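PDB 1OOE: dihydropteridine reductase from Caenorhabditis elegans, which probably reduces quinonoid dihydrobiopterin to tetrahydrobiopterin with NADH or NADPH, as a homodimeric short-chain dehydrogenase/reductase. Local coordinates for residues D74-G86 against M100-A112. Numbering follows the deposited sequence. Where two conformers were deposited one is given.
Sequences DGVFCVAGGWAGG and MIKQSVWSSAIAA
Met100 and Ala84 meet through the end of the methionine. The Met100 chain bends at chi2 (-56°) and again at chi3. This brings SD to 3.6 Å from Ala84 N and lays CE against Ala84 CB at 3.8 Å. SD also lies near the carbonyl oxygen of Gly82. Tyr143 and Ala146 of helix 141-158 touch the same methionine.

At the other end of the contact, Cys78 points at the helix. Its CB rests 3.8 Å from Ala111 CB, and SG lies over the Ser107 carbonyl. Val76 CG1 touches the same alanine methyl. Helix 100-112 runs 8.8 Å from strand 75-78, axis to axis, and almost exactly antiparallel to it. The helix is the crossover helix of a right-handed beta-alpha-beta unit of the Rossmann fold. Strand 73-78 leads into helix 93-118, and the chain comes back in the neighbouring parallel strand 123-128.

Between these two ends the chain 79-83 follows the helix as a loop. Gln103 is extended beyond CG and holds it by one direct bond, Gly82 N to Gln103 OE1 (2.6 Å). The donor lies in the carbonyl plane, but the bond is bent, with 134° at the hydrogen. Two waters donate to Ala80 O, one shared with Ser107 OG and the other with Ser104 OG. A third links Ser104 OG to Gly82 O. Ser107 OG also turns back to donate to Gln103 O at 2.8 Å.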
# COMPACT_ATOMS: atom_id res chain seq x y z
N ASP A 74 11.10 25.06 -3.89
CA ASP A 74 10.08 25.55 -2.97
C ASP A 74 8.94 24.55 -2.82
O ASP A 74 8.19 24.59 -1.85
CB ASP A 74 9.52 26.89 -3.45
CG ASP A 74 10.59 27.96 -3.54
OD1 ASP A 74 11.38 27.94 -4.52
OD2 ASP A 74 10.66 28.81 -2.64
N GLY A 75 8.83 23.64 -3.79
CA GLY A 75 7.78 22.64 -3.73
C GLY A 75 8.00 21.49 -4.69
O GLY A 75 8.67 21.63 -5.72
N VAL A 76 7.45 20.34 -4.33
CA VAL A 76 7.50 19.12 -5.14
C VAL A 76 6.04 18.71 -5.22
O VAL A 76 5.41 18.44 -4.20
CB VAL A 76 8.33 18.01 -4.44
CG1 VAL A 76 8.27 16.72 -5.26
CG2 VAL A 76 9.78 18.45 -4.29
N PHE A 77 5.48 18.69 -6.43
CA PHE A 77 4.08 18.34 -6.61
C PHE A 77 3.97 17.06 -7.43
O PHE A 77 4.37 17.03 -8.59
CB PHE A 77 3.35 19.47 -7.34
CG PHE A 77 3.64 20.85 -6.79
CD1 PHE A 77 3.63 21.09 -5.42
CD2 PHE A 77 3.92 21.90 -7.65
CE1 PHE A 77 3.89 22.37 -4.91
CE2 PHE A 77 4.18 23.18 -7.16
CZ PHE A 77 4.17 23.42 -5.79
N CYS A 78 3.42 16.01 -6.82
CA CYS A 78 3.29 14.72 -7.50
C CYS A 78 1.84 14.41 -7.86
O CYS A 78 1.01 14.19 -6.97
CB CYS A 78 3.84 13.60 -6.62
SG CYS A 78 3.92 11.99 -7.42
N VAL A 79 1.54 14.40 -9.16
CA VAL A 79 0.19 14.12 -9.64
C VAL A 79 0.19 13.02 -10.71
O VAL A 79 -0.75 12.92 -11.50
CB VAL A 79 -0.44 15.40 -10.24
CG1 VAL A 79 -0.68 16.42 -9.13
CG2 VAL A 79 0.46 16.00 -11.32
N ALA A 80 1.23 12.19 -10.70
CA ALA A 80 1.36 11.11 -11.68
C ALA A 80 0.46 9.91 -11.39
O ALA A 80 0.02 9.70 -10.26
CB ALA A 80 2.81 10.66 -11.74
N GLY A 81 0.18 9.12 -12.42
CA GLY A 81 -0.64 7.93 -12.23
C GLY A 81 -1.99 7.88 -12.91
O GLY A 81 -2.64 8.91 -13.12
N GLY A 82 -2.42 6.66 -13.25
CA GLY A 82 -3.70 6.46 -13.90
C GLY A 82 -4.58 5.50 -13.12
O GLY A 82 -4.46 5.39 -11.90
N TRP A 83 -5.48 4.81 -13.81
CA TRP A 83 -6.40 3.88 -13.15
C TRP A 83 -6.57 2.54 -13.87
O TRP A 83 -6.45 2.45 -15.09
CB TRP A 83 -7.78 4.53 -13.01
CG TRP A 83 -8.79 3.71 -12.25
CD1 TRP A 83 -9.01 3.73 -10.90
CD2 TRP A 83 -9.76 2.80 -12.80
NE1 TRP A 83 -10.06 2.89 -10.57
CE2 TRP A 83 -10.53 2.31 -11.72
CE3 TRP A 83 -10.05 2.35 -14.10
CZ2 TRP A 83 -11.58 1.40 -11.90
CZ3 TRP A 83 -11.09 1.44 -14.28
CH2 TRP A 83 -11.85 0.98 -13.18
N ALA A 84 -6.87 1.51 -13.08
CA ALA A 84 -7.13 0.15 -13.55
C ALA A 84 -7.90 -0.47 -12.39
O ALA A 84 -7.47 -0.39 -11.24
CB ALA A 84 -5.82 -0.61 -13.79
N GLY A 85 -9.05 -1.08 -12.68
CA GLY A 85 -9.85 -1.66 -11.61
C GLY A 85 -9.84 -3.17 -11.53
O GLY A 85 -8.88 -3.82 -11.95
N GLY A 86 -10.91 -3.72 -10.96
CA GLY A 86 -11.03 -5.16 -10.83
C GLY A 86 -11.15 -5.71 -9.42
O GLY A 86 -10.38 -5.33 -8.53
N MET A 100 -1.09 -0.45 -10.53
CA MET A 100 -1.45 0.62 -9.61
C MET A 100 -0.36 0.95 -8.60
O MET A 100 -0.21 2.11 -8.21
CB MET A 100 -2.77 0.28 -8.91
CG MET A 100 -3.97 0.32 -9.85
SD MET A 100 -4.16 1.92 -10.71
CE MET A 100 -3.24 1.63 -12.24
N ILE A 101 0.40 -0.05 -8.16
CA ILE A 101 1.49 0.22 -7.23
C ILE A 101 2.53 1.02 -8.00
O ILE A 101 3.04 2.04 -7.52
CB ILE A 101 2.14 -1.09 -6.72
CG1 ILE A 101 1.18 -1.85 -5.81
CG2 ILE A 101 3.46 -0.78 -6.00
CD1 ILE A 101 0.92 -1.20 -4.46
N LYS A 102 2.85 0.56 -9.21
CA LYS A 102 3.84 1.22 -10.06
C LYS A 102 3.47 2.66 -10.41
O LYS A 102 4.34 3.52 -10.52
CB LYS A 102 4.06 0.41 -11.34
CG LYS A 102 4.82 -0.88 -11.11
CD LYS A 102 4.80 -1.80 -12.34
CE LYS A 102 5.73 -2.98 -12.13
NZ LYS A 102 5.54 -4.05 -13.17
N GLN A 103 2.18 2.92 -10.59
CA GLN A 103 1.72 4.25 -10.96
C GLN A 103 1.56 5.25 -9.81
O GLN A 103 1.94 6.42 -9.95
CB GLN A 103 0.42 4.15 -11.74
CG GLN A 103 0.61 3.67 -13.18
CD GLN A 103 -0.70 3.42 -13.90
OE1 GLN A 103 -1.64 4.20 -13.77
NE2 GLN A 103 -0.75 2.35 -14.67
N SER A 104 1.01 4.81 -8.68
CA SER A 104 0.79 5.70 -7.54
C SER A 104 1.83 5.62 -6.43
O SER A 104 2.26 6.65 -5.90
CB SER A 104 -0.60 5.44 -6.93
OG SER A 104 -1.63 5.91 -7.77
N VAL A 105 2.23 4.41 -6.06
CA VAL A 105 3.19 4.23 -4.98
C VAL A 105 4.64 4.53 -5.37
O VAL A 105 5.35 5.21 -4.63
CB VAL A 105 3.11 2.80 -4.38
CG1 VAL A 105 4.14 2.63 -3.28
CG2 VAL A 105 1.71 2.56 -3.83
N TRP A 106 5.08 4.04 -6.52
CA TRP A 106 6.45 4.29 -6.95
C TRP A 106 6.73 5.79 -7.07
O TRP A 106 7.72 6.30 -6.54
CB TRP A 106 6.73 3.63 -8.30
CG TRP A 106 6.91 2.13 -8.26
CD1 TRP A 106 6.43 1.26 -7.32
CD2 TRP A 106 7.58 1.33 -9.24
NE1 TRP A 106 6.76 -0.04 -7.66
CE2 TRP A 106 7.46 -0.02 -8.84
CE3 TRP A 106 8.27 1.62 -10.43
CZ2 TRP A 106 8.01 -1.08 -9.58
CZ3 TRP A 106 8.81 0.57 -11.17
CH2 TRP A 106 8.67 -0.77 -10.74
N SER A 107 5.84 6.50 -7.76
CA SER A 107 5.99 7.94 -7.96
C SER A 107 5.93 8.74 -6.66
O SER A 107 6.78 9.60 -6.42
CB SER A 107 4.92 8.45 -8.93
OG SER A 107 3.61 8.13 -8.48
N SER A 108 4.94 8.45 -5.83
CA SER A 108 4.80 9.16 -4.56
C SER A 108 6.04 9.00 -3.71
O SER A 108 6.50 9.95 -3.08
CB SER A 108 3.59 8.65 -3.78
OG SER A 108 2.38 8.95 -4.45
N ALA A 109 6.59 7.79 -3.68
CA ALA A 109 7.78 7.52 -2.88
C ALA A 109 9.01 8.24 -3.42
O ALA A 109 9.81 8.77 -2.65
CB ALA A 109 8.04 6.03 -2.82
N ILE A 110 9.18 8.25 -4.74
CA ILE A 110 10.33 8.93 -5.33
C ILE A 110 10.17 10.44 -5.14
O ILE A 110 11.15 11.15 -4.92
CB ILE A 110 10.49 8.56 -6.83
CG1 ILE A 110 10.85 7.08 -6.94
CG2 ILE A 110 11.58 9.42 -7.47
CD1 ILE A 110 10.98 6.56 -8.36
N ALA A 111 8.94 10.93 -5.21
CA ALA A 111 8.71 12.36 -5.00
C ALA A 111 9.14 12.71 -3.57
O ALA A 111 9.77 13.74 -3.33
CB ALA A 111 7.23 12.71 -5.21
N ALA A 112 8.80 11.83 -2.62
CA ALA A 112 9.17 12.05 -1.23
C ALA A 112 10.69 12.05 -1.07
O ALA A 112 11.25 12.91 -0.39
CB ALA A 112 8.55 10.97 -0.33
O HOH W 1 1.32 11.30 -5.33
O HOH W 2 1.29 9.62 -7.84
O HOH W 3 -1.99 7.96 -9.34
O HOH W 4 -2.31 4.46 -10.04